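Local atomic coordinates of mRNA interferase toxin RelE (PDB entry 4FXI), a protein that cleaves mRNA in the ribosomal A site in a codon-specific manner, inhibiting translation during amino acid starvation as the toxic half of a toxin-antitoxin pair. Residues A[5-9]-A[10-14]; A[27-30]-A[31-34]; A[53-56]-A[57-60]; A[87-90]-A[91-94]. The protein carries 1 engineered substitution. All coordinates share one frame; numbering follows the deposited sequence.

Contact 1. Residues A[5-9]-A[10-14]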
loop_
_atom_site.group_PDB
_atom_site.type_symbol
_atom_site.label_atom_id
_atom_site.label_comp_id
_atom_site.label_asym_id
_atom_site.label_seq_id
_atom_site.Cartn_x
_atom_site.Cartn_y
_atom_site.Cartn_z
ATOM N N LEU A 5 -10.158 5.295 -4.046
ATOM C CA LEU A 5 -9.379 4.109 -3.683
ATOM C C LEU A 5 -9.715 2.919 -4.575
ATOM O O LEU A 5 -10.874 2.719 -4.938
ATOM C CB LEU A 5 -9.641 3.737 -2.212
ATOM C CG LEU A 5 -9.063 2.414 -1.690
ATOM C CD1 LEU A 5 -7.527 2.462 -1.628
ATOM C CD2 LEU A 5 -9.629 2.082 -0.319
ATOM N N ASP A 6 -8.700 2.131 -4.923
ATOM C CA ASP A 6 -8.912 0.902 -5.674
ATOM C C ASP A 6 -7.860 -0.096 -5.203
ATOM O O ASP A 6 -6.788 0.307 -4.750
ATOM C CB ASP A 6 -8.770 1.166 -7.179
ATOM C CG ASP A 6 -9.215 -0.019 -8.028
ATOM O OD1 ASP A 6 -10.113 -0.769 -7.587
ATOM O OD2 ASP A 6 -8.670 -0.195 -9.136
ATOM N N PHE A 7 -8.172 -1.386 -5.293
ATOM C CA PHE A 7 -7.244 -2.451 -4.911
ATOM C C PHE A 7 -6.984 -3.348 -6.103
ATOM O O PHE A 7 -7.909 -3.654 -6.869
ATOM C CB PHE A 7 -7.880 -3.363 -3.853
ATOM C CG PHE A 7 -7.795 -2.850 -2.452
ATOM C CD1 PHE A 7 -8.712 -1.924 -1.981
ATOM C CD2 PHE A 7 -6.833 -3.324 -1.589
ATOM C CE1 PHE A 7 -8.635 -1.460 -0.671
ATOM C CE2 PHE A 7 -6.753 -2.866 -0.278
ATOM C CZ PHE A 7 -7.665 -1.937 0.182
ATOM N N ASP A 8 -5.741 -3.802 -6.239
ATOM C CA ASP A 8 -5.459 -4.962 -7.070
ATOM C C ASP A 8 -6.214 -6.127 -6.461
ATOM O O ASP A 8 -6.269 -6.247 -5.234
ATOM C CB ASP A 8 -3.961 -5.271 -7.049
ATOM C CG ASP A 8 -3.588 -6.412 -7.975
ATOM O OD1 ASP A 8 -3.792 -7.583 -7.602
ATOM O OD2 ASP A 8 -3.074 -6.134 -9.077
ATOM N N GLU A 9 -6.798 -6.976 -7.307
ATOM C CA GLU A 9 -7.553 -8.148 -6.846
ATOM C C GLU A 9 -6.781 -8.944 -5.803
ATOM O O GLU A 9 -7.326 -9.320 -4.772
ATOM C CB GLU A 9 -7.901 -9.068 -8.020
ATOM C CG GLU A 9 -8.059 -8.368 -9.366
ATOM C CD GLU A 9 -9.403 -7.674 -9.533
ATOM O OE1 GLU A 9 -10.098 -7.446 -8.520
ATOM O OE2 GLU A 9 -9.765 -7.357 -10.688
ATOM N N ARG A 10 -5.498 -9.179 -6.068
ATOM C CA ARG A 10 -4.671 -9.950 -5.147
ATOM C C ARG A 10 -4.405 -9.183 -3.861
ATOM O O ARG A 10 -4.338 -9.772 -2.780
ATOM C CB ARG A 10 -3.358 -10.349 -5.818
ATOM C CG ARG A 10 -3.568 -11.191 -7.058
ATOM C CD ARG A 10 -2.395 -11.098 -8.010
ATOM N NE ARG A 10 -2.281 -9.774 -8.621
ATOM C CZ ARG A 10 -1.632 -9.529 -9.752
ATOM N NH1 ARG A 10 -1.040 -10.522 -10.406
ATOM N NH2 ARG A 10 -1.575 -8.295 -10.234
ATOM N N ALA A 11 -4.273 -7.866 -3.969
ATOM C CA ALA A 11 -4.052 -7.044 -2.783
ATOM C C ALA A 11 -5.290 -6.986 -1.895
ATOM O O ALA A 11 -5.175 -6.915 -0.671
ATOM C CB ALA A 11 -3.600 -5.639 -3.161
ATOM N N LEU A 12 -6.479 -7.031 -2.496
ATOM C CA LEU A 12 -7.691 -6.985 -1.678
ATOM C C LEU A 12 -7.853 -8.282 -0.888
ATOM O O LEU A 12 -8.309 -8.280 0.256
ATOM C CB LEU A 12 -8.929 -6.707 -2.528
ATOM C CG LEU A 12 -10.227 -6.512 -1.737
ATOM C CD1 LEU A 12 -10.103 -5.353 -0.756
ATOM C CD2 LEU A 12 -11.412 -6.306 -2.674
ATOM N N LYS A 13 -7.473 -9.398 -1.495
ATOM C CA LYS A 13 -7.499 -10.669 -0.776
ATOM C C LYS A 13 -6.531 -10.658 0.407
ATOM O O LYS A 13 -6.874 -11.101 1.501
ATOM C CB LYS A 13 -7.197 -11.832 -1.722
ATOM C CG LYS A 13 -8.271 -12.051 -2.773
ATOM C CD LYS A 13 -7.828 -13.083 -3.805
ATOM C CE LYS A 13 -8.848 -13.216 -4.928
ATOM N NZ LYS A 13 -8.311 -14.010 -6.065
ATOM N N GLU A 14 -5.321 -10.148 0.179
ATOM C CA GLU A 14 -4.349 -9.965 1.255
ATOM C C GLU A 14 -4.933 -9.125 2.387
ATOM O O GLU A 14 -4.794 -9.457 3.567
ATOM C CB GLU A 14 -3.076 -9.308 0.713
ATOM C CG GLU A 14 -2.256 -10.245 -0.185
ATOM C CD GLU A 14 -1.169 -9.529 -0.957
ATOM O OE1 GLU A 14 -1.356 -8.341 -1.294
ATOM O OE2 GLU A 14 -0.123 -10.160 -1.231
#

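Contact 2. Residues A[27-30]-A[31-34]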
loop_
_atom_site.group_PDB
_atom_site.type_symbol
_atom_site.label_atom_id
_atom_site.label_comp_id
_atom_site.label_asym_id
_atom_site.label_seq_id
_atom_site.Cartn_x
_atom_site.Cartn_y
_atom_site.Cartn_z
ATOM N N LYS A 27 -5.498 0.587 8.198
ATOM C CA LYS A 27 -6.676 1.266 7.683
ATOM C C LYS A 27 -6.673 2.746 8.043
ATOM O O LYS A 27 -6.954 3.593 7.194
ATOM C CB LYS A 27 -7.962 0.586 8.163
ATOM C CG LYS A 27 -9.225 1.346 7.806
ATOM C CD LYS A 27 -10.472 0.581 8.272
ATOM C CE LYS A 27 -11.703 1.450 8.214
ATOM N NZ LYS A 27 -12.970 0.669 8.441
ATOM N N LYS A 28 -6.332 3.054 9.294
ATOM C CA LYS A 28 -6.252 4.444 9.745
ATOM C C LYS A 28 -5.294 5.254 8.884
ATOM O O LYS A 28 -5.591 6.389 8.499
ATOM C CB LYS A 28 -5.813 4.511 11.205
ATOM C CG LYS A 28 -5.623 5.919 11.726
ATOM C CD LYS A 28 -5.376 5.924 13.226
ATOM C CE LYS A 28 -4.593 7.159 13.659
ATOM N NZ LYS A 28 -5.229 8.421 13.196
ATOM N N LYS A 29 -4.147 4.653 8.583
ATOM C CA LYS A 29 -3.117 5.293 7.769
ATOM C C LYS A 29 -3.520 5.414 6.294
ATOM O O LYS A 29 -3.270 6.436 5.648
ATOM C CB LYS A 29 -1.791 4.544 7.920
ATOM C CG LYS A 29 -1.194 4.625 9.333
ATOM C CD LYS A 29 0.121 3.846 9.416
ATOM C CE LYS A 29 0.836 4.083 10.736
ATOM N NZ LYS A 29 1.251 5.511 10.873
ATOM N N LEU A 30 -4.142 4.370 5.764
ATOM C CA LEU A 30 -4.683 4.403 4.409
ATOM C C LEU A 30 -5.736 5.497 4.204
ATOM O O LEU A 30 -5.734 6.192 3.186
ATOM C CB LEU A 30 -5.247 3.022 4.038
ATOM C CG LEU A 30 -5.723 2.870 2.595
ATOM C CD1 LEU A 30 -4.596 3.196 1.624
ATOM C CD2 LEU A 30 -6.256 1.460 2.350
ATOM N N VAL A 31 -6.648 5.645 5.161
ATOM C CA VAL A 31 -7.651 6.706 5.088
ATOM C C VAL A 31 -6.985 8.090 5.095
ATOM O O VAL A 31 -7.400 8.983 4.354
ATOM C CB VAL A 31 -8.695 6.565 6.205
ATOM C CG1 VAL A 31 -9.605 7.791 6.260
ATOM C CG2 VAL A 31 -9.520 5.306 5.962
ATOM N N GLU A 32 -5.942 8.247 5.907
ATOM C CA GLU A 32 -5.149 9.485 5.905
ATOM C C GLU A 32 -4.487 9.702 4.544
ATOM O O GLU A 32 -4.436 10.825 4.026
ATOM C CB GLU A 32 -4.070 9.437 6.987
ATOM C CG GLU A 32 -4.619 9.557 8.412
ATOM C CD GLU A 32 -3.570 9.264 9.478
ATOM O OE1 GLU A 32 -3.746 9.740 10.614
ATOM O OE2 GLU A 32 -2.573 8.565 9.184
ATOM N N VAL A 33 -3.946 8.622 3.989
ATOM C CA VAL A 33 -3.329 8.663 2.664
ATOM C C VAL A 33 -4.291 9.187 1.601
ATOM O O VAL A 33 -3.922 10.008 0.788
ATOM C CB VAL A 33 -2.769 7.270 2.274
ATOM C CG1 VAL A 33 -2.538 7.155 0.776
ATOM C CG2 VAL A 33 -1.475 7.011 3.013
ATOM N N LEU A 34 -5.552 8.761 1.641
ATOM C CA LEU A 34 -6.496 9.198 0.623
ATOM C C LEU A 34 -6.669 10.711 0.578
ATOM O O LEU A 34 -6.977 11.276 -0.474
ATOM C CB LEU A 34 -7.872 8.542 0.819
ATOM C CG LEU A 34 -7.919 7.033 0.620
ATOM C CD1 LEU A 34 -9.388 6.579 0.709
ATOM C CD2 LEU A 34 -7.332 6.597 -0.712
HETATM O O HOH W 1 -0.869 7.753 11.182
HETATM O O HOH W 2 -0.910 8.149 6.786
#

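Contact 3. Residues A[53-56]-A[57-60]. With SO4 (sulfate ion), chain D.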
loop_
_atom_site.group_PDB
_atom_site.type_symbol
_atom_site.label_atom_id
_atom_site.label_comp_id
_atom_site.label_asym_id
_atom_site.label_seq_id
_atom_site.Cartn_x
_atom_site.Cartn_y
_atom_site.Cartn_z
ATOM N N ILE A 53 3.106 2.270 3.143
ATOM C CA ILE A 53 2.644 2.558 4.485
ATOM C C ILE A 53 3.341 1.571 5.397
ATOM O O ILE A 53 3.324 0.359 5.132
ATOM C CB ILE A 53 1.129 2.349 4.643
ATOM C CG1 ILE A 53 0.381 3.160 3.595
ATOM C CG2 ILE A 53 0.710 2.745 6.054
ATOM C CD1 ILE A 53 -1.155 3.088 3.721
ATOM N N LYS A 54 3.972 2.091 6.446
ATOM C CA LYS A 54 4.768 1.275 7.351
ATOM C C LYS A 54 4.136 1.220 8.739
ATOM O O LYS A 54 3.531 2.187 9.194
ATOM C CB LYS A 54 6.195 1.837 7.450
ATOM C CG LYS A 54 7.107 1.075 8.406
ATOM C CD LYS A 54 8.463 1.757 8.601
ATOM C CE LYS A 54 9.334 1.659 7.355
ATOM N NZ LYS A 54 10.753 2.043 7.625
ATOM N N LEU A 55 4.264 0.072 9.398
ATOM C CA LEU A 55 3.931 -0.050 10.812
ATOM C C LEU A 55 5.214 -0.263 11.614
ATOM O O LEU A 55 6.144 -0.933 11.152
ATOM C CB LEU A 55 2.964 -1.209 11.045
ATOM C CG LEU A 55 1.616 -1.132 10.331
ATOM C CD1 LEU A 55 0.739 -2.313 10.727
ATOM C CD2 LEU A 55 0.936 0.180 10.660
ATOM N N ARG A 56 5.264 0.309 12.809
ATOM C CA ARG A 56 6.473 0.273 13.626
ATOM C C ARG A 56 6.878 -1.133 14.084
ATOM O O ARG A 56 8.069 -1.423 14.222
ATOM C CB ARG A 56 6.336 1.215 14.827
ATOM C CG ARG A 56 7.476 1.120 15.829
ATOM C CD ARG A 56 7.990 2.490 16.231
ATOM N NE ARG A 56 6.943 3.317 16.822
ATOM C CZ ARG A 56 6.594 3.278 18.103
ATOM N NH1 ARG A 56 7.203 2.445 18.935
ATOM N NH2 ARG A 56 5.633 4.072 18.553
ATOM N N SER A 57 5.909 -2.016 14.308
ATOM C CA SER A 57 6.255 -3.347 14.799
ATOM C C SER A 57 5.287 -4.467 14.418
ATOM O O SER A 57 4.725 -5.121 15.301
ATOM C CB SER A 57 6.404 -3.318 16.321
ATOM O OG SER A 57 5.159 -3.577 16.948
ATOM N N SER A 58 5.101 -4.708 13.124
ATOM C CA SER A 58 4.315 -5.874 12.705
ATOM C C SER A 58 5.077 -7.035 12.016
ATOM O O SER A 58 4.911 -8.182 12.436
ATOM C CB SER A 58 3.029 -5.479 11.960
ATOM O OG SER A 58 3.239 -4.362 11.120
ATOM N N GLY A 59 5.891 -6.791 10.983
ATOM C CA GLY A 59 6.070 -5.517 10.317
ATOM C C GLY A 59 5.427 -5.594 8.943
ATOM O O GLY A 59 6.090 -5.739 7.911
ATOM N N TYR A 60 4.106 -5.516 8.942
ATOM C CA TYR A 60 3.326 -5.497 7.718
ATOM C C TYR A 60 3.472 -4.163 6.997
ATOM O O TYR A 60 3.762 -3.143 7.618
ATOM C CB TYR A 60 1.859 -5.781 8.038
ATOM C CG TYR A 60 1.561 -7.255 8.120
ATOM C CD1 TYR A 60 1.801 -7.970 9.286
ATOM C CD2 TYR A 60 1.066 -7.941 7.022
ATOM C CE1 TYR A 60 1.539 -9.323 9.359
ATOM C CE2 TYR A 60 0.801 -9.291 7.084
ATOM C CZ TYR A 60 1.039 -9.979 8.255
ATOM O OH TYR A 60 0.776 -11.328 8.317
HETATM S S SO4 D . 10.923 -1.376 5.411
HETATM O O1 SO4 D . 11.376 0.005 5.562
HETATM O O2 SO4 D . 11.694 -2.025 4.354
HETATM O O3 SO4 D . 11.102 -2.095 6.670
HETATM O O4 SO4 D . 9.509 -1.391 5.050
#

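Contact 4. Residues A[87-90]-A[91-94]. With SO4 (sulfate ion), chain D.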
loop_
_atom_site.group_PDB
_atom_site.type_symbol
_atom_site.label_atom_id
_atom_site.label_comp_id
_atom_site.label_asym_id
_atom_site.label_seq_id
_atom_site.Cartn_x
_atom_site.Cartn_y
_atom_site.Cartn_z
ATOM N N TYR A 87 7.525 -6.000 -1.231
ATOM C CA TYR A 87 8.053 -5.107 -2.259
ATOM C C TYR A 87 8.302 -5.802 -3.598
ATOM O O TYR A 87 8.015 -5.243 -4.655
ATOM C CB TYR A 87 9.326 -4.421 -1.752
ATOM C CG TYR A 87 9.073 -3.576 -0.522
ATOM C CD1 TYR A 87 8.215 -2.481 -0.579
ATOM C CD2 TYR A 87 9.660 -3.886 0.700
ATOM C CE1 TYR A 87 7.967 -1.709 0.535
ATOM C CE2 TYR A 87 9.414 -3.116 1.824
ATOM C CZ TYR A 87 8.569 -2.026 1.731
ATOM O OH TYR A 87 8.315 -1.253 2.839
ATOM N N SER A 88 8.826 -7.023 -3.559
ATOM C CA SER A 88 9.031 -7.770 -4.795
ATOM C C SER A 88 7.689 -8.136 -5.438
ATOM O O SER A 88 7.552 -8.113 -6.660
ATOM C CB SER A 88 9.887 -9.013 -4.552
ATOM O OG SER A 88 11.232 -8.647 -4.278
ATOM N N GLU A 89 6.692 -8.446 -4.613
ATOM C CA GLU A 89 5.354 -8.716 -5.128
ATOM C C GLU A 89 4.750 -7.482 -5.794
ATOM O O GLU A 89 4.107 -7.576 -6.839
ATOM C CB GLU A 89 4.420 -9.211 -4.020
ATOM C CG GLU A 89 4.303 -10.722 -3.951
ATOM C CD GLU A 89 3.893 -11.340 -5.277
ATOM O OE1 GLU A 89 4.540 -12.321 -5.696
ATOM O OE2 GLU A 89 2.925 -10.851 -5.898
ATOM N N ALA A 90 4.953 -6.323 -5.181
ATOM C CA ALA A 90 4.449 -5.079 -5.754
ATOM C C ALA A 90 5.038 -4.836 -7.148
ATOM O O ALA A 90 4.316 -4.486 -8.082
ATOM C CB ALA A 90 4.742 -3.903 -4.828
ATOM N N VAL A 91 6.347 -5.032 -7.293
ATOM C CA VAL A 91 6.979 -4.835 -8.590
ATOM C C VAL A 91 6.417 -5.821 -9.605
ATOM O O VAL A 91 6.051 -5.449 -10.719
ATOM C CB VAL A 91 8.522 -5.017 -8.535
ATOM C CG1 VAL A 91 9.101 -4.797 -9.907
ATOM C CG2 VAL A 91 9.143 -4.054 -7.541
ATOM N N LYS A 92 6.341 -7.081 -9.196
ATOM C CA LYS A 92 5.789 -8.146 -10.023
ATOM C C LYS A 92 4.369 -7.841 -10.523
ATOM O O LYS A 92 4.043 -8.097 -11.678
ATOM C CB LYS A 92 5.810 -9.456 -9.230
ATOM C CG LYS A 92 5.650 -10.719 -10.049
ATOM C CD LYS A 92 6.197 -11.911 -9.267
ATOM C CE LYS A 92 6.051 -13.220 -10.025
ATOM N NZ LYS A 92 4.666 -13.759 -9.941
ATOM N N ARG A 93 3.523 -7.293 -9.661
ATOM C CA ARG A 93 2.131 -7.041 -10.031
ATOM C C ARG A 93 1.944 -5.806 -10.912
ATOM O O ARG A 93 0.918 -5.655 -11.569
ATOM C CB ARG A 93 1.254 -6.934 -8.782
ATOM C CG ARG A 93 1.145 -8.241 -8.013
ATOM C CD ARG A 93 0.368 -8.081 -6.708
ATOM N NE ARG A 93 0.476 -9.289 -5.895
ATOM C CZ ARG A 93 0.068 -9.386 -4.637
ATOM N NH1 ARG A 93 -0.488 -8.343 -4.034
ATOM N NH2 ARG A 93 0.213 -10.531 -3.983
ATOM N N ILE A 94 2.932 -4.919 -10.906
ATOM C CA ILE A 94 2.904 -3.719 -11.735
ATOM C C ILE A 94 3.385 -4.016 -13.161
ATOM O O ILE A 94 2.910 -3.409 -14.119
ATOM C CB ILE A 94 3.760 -2.592 -11.101
ATOM C CG1 ILE A 94 3.082 -2.078 -9.835
ATOM C CG2 ILE A 94 3.959 -1.431 -12.057
ATOM C CD1 ILE A 94 1.694 -1.519 -10.085
HETATM S S SO4 D . 10.923 -1.376 5.411
HETATM O O1 SO4 D . 11.376 0.005 5.562
HETATM O O2 SO4 D . 11.694 -2.025 4.354
HETATM O O3 SO4 D . 11.102 -2.095 6.670
HETATM O O4 SO4 D . 9.509 -1.391 5.050
#

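Contact 1. Residues A[5-9]-A[10-14]
The Phe7 ring carries Leu12 CD1 over the centre of one face, a CH-pi contact with CD1 3.8 Å from the ring centroid, while the Arg10 guanidinium receives the Asp8 carboxylate at its edge, in its plane. Both lie where strand 4-7 passes into helix 9-17: Asp8 is the N-cap, and Phe7, just before it, forms a hydrophobic staple with Leu12. Leu12 CB also packs on Phe7 CB at 3.7 Å, the two side chains crossing at about a right angle, and Trp15 meets the same ring. Asp8, buried, holds CG anti to its backbone N (chi1 -176°), which turns the carboxylate back over the first helical turn. There OD1 accepts twice: from Arg10 N at 2.8 Å on its anti side, the capping bond, and from Arg10 NE at 2.8 Å on its syn side. The second oxygen completes a side-on, two-nitrogen salt bridge whose carboxylate and guanidinium planes lie 13° apart. With three bonds on it, the carboxylate has little freedom to rotate. Leu12 N reaches Asp8 O at 2.9 Å, and the outer arm of the bridge, Arg10 NH2 to Asp8 OD2, is nearly straight at 2.9 Å and 170°.

Contact 2. Residues A[27-30]-A[31-34]
Lys28 and Glu32, four residues apart on helix 20-35, join in a long salt bridge, with Lys28 NZ 3.3 Å from Glu32 OE1. Their shapes differ. Lys28 sets out with CG anti to its backbone N and stays extended until its last torsion, where a turn (chi4 53°) swings NZ toward the carboxylate. Glu32 instead has CG anti to the carbonyl carbon (chi1 -72°) and is then stretched out, running back along the preceding turn so that its CG lies 3.3 Å from Lys28 O. The ammonium arrives from above the carboxylate plane, 51° out of it, an approach that suits a loose surface pairing.

Lys29 also bends at its final torsion, but its NZ stays 5.2 Å from Glu32 OE2, and a water fills the step: it accepts from Lys29 NZ and donates to Glu32 OE2 at 2.7 Å. A second water donates to both Glu32 OE2 and Lys29 O, so a backbone carbonyl already used by Val33 N at 2.8 Å gains another partner. Val31 and Val33 each set CG2 beside the backbone N; Val33 CG2 thereby comes 3.2 Å from Lys29 O.

Leu30 and Val33 turn to Ile53 of strand 52-54, while Lys28 and Glu32 are exposed. The pattern is that of an amphipathic alpha-helix with an i to i+4 lysine-glutamate pair, here covering the sheet of a RelE-family toxin.

Contact 3. Residues A[53-56]-A[57-60]
Van der Waals contact across this turn centres on Leu55 and the Ser58 hydroxyl. Leu55 has CG beside its backbone N and anti to the carbonyl carbon (chi1 -60°), which brings CD1 as well as CB against the serine hydroxyl: Ser58 OG is 3.2 Å from Leu55 CB and 3.3 Å from Leu55 CD1. Ser58 CB lies at the edge of the Tyr60 ring, in its plane.

Among polar interactions, Ser58 OG accepts a hydrogen bond from Tyr60 N at 2.6 Å with an N-H...O angle of 142°, forming an ST turn. This ties the serine to the start of the returning strand and spans Gly59, which follows a cis peptide bond. No hydrogen bond joins the two segments, although the directions of 53-56 and 57-60 are 151° apart, so the chain nearly doubles back.

The ionic contact is made by Lys54, at the strand end of the segment. Bent at its third side-chain torsion, it directs NZ to a sulfate probably taken up from the crystallisation liquor, with O1 3.0 Å from Lys54 NZ. Arg61 and Tyr87 also bind this anion; Lys54 and Arg61 are inferred transition-state stabilisers, so the sulfate may occupy a phosphate position in the active site.

The turn links strand 52-54 to the antiparallel strand 60-67. Leu55 packs on Leu26 and Lys29 of helix 20-35, and Tyr60 touches Val22 of the same helix.

Contact 4. Residues A[87-90]-A[91-94]
Arg93 N donates to Glu89 O at 2.9 Å (148°), and the side chains of these residues, one helical turn apart, add a salt bridge. Its hydrogen bond, Arg93 NE to Glu89 OE2 at 2.9 Å, is weak, with an N-H...O angle of 125°. The carboxylate and guanidinium planes are 54° apart, in keeping with the bent bond, and Glu89 CB lies over one face of the guanidinium. Glu89 is bent at its second torsion, folding the carboxylate toward the next turn, whereas Arg93 is extended from CG to NE. The stronger hold on Arg93 comes from Glu14, which makes a salt bridge with NH2, while NH1 donates to the backbone oxygen of Ile76. Lys92 runs alongside Glu89, but Lys92 NZ and Glu89 OE1 remain 4.5 Å apart, beyond a salt bridge.

At the other end Tyr87 OH donates at 2.5 Å to sulfate O4, which sits at the edge of the ring, in its plane. Tyr87 thereby shares the anion with Lys54 and Arg61, both inferred to stabilise the transition state. Buried Ala90 and Ile94 put this C-terminal helix 85-94 against strands 60-67 and 72-78, while Val91 and Ile94 meet Met47 of a loop.

Overall arrangement
From the N terminus, contact 1 caps the passage from edge strand 4-7 into helix 9-17. Contact 2 follows within helix 20-35, whose Leu30 and Leu34 pack on Leu5 and Phe7. Contact 3 then closes the turn between strands 52-54 and 60-67, its Ile53 and Leu55 packing against Lys29 of contact 2. Contact 4 ends the chain, on the opposite side of the centre from contact 2, their nearest atoms about 12 Å apart. All four are local and in series; none nests within or crosses another. Glu14 to Arg93 joins contact 1 to contact 4, and one sulfate bridges contacts 3 and 4, which do not touch directly.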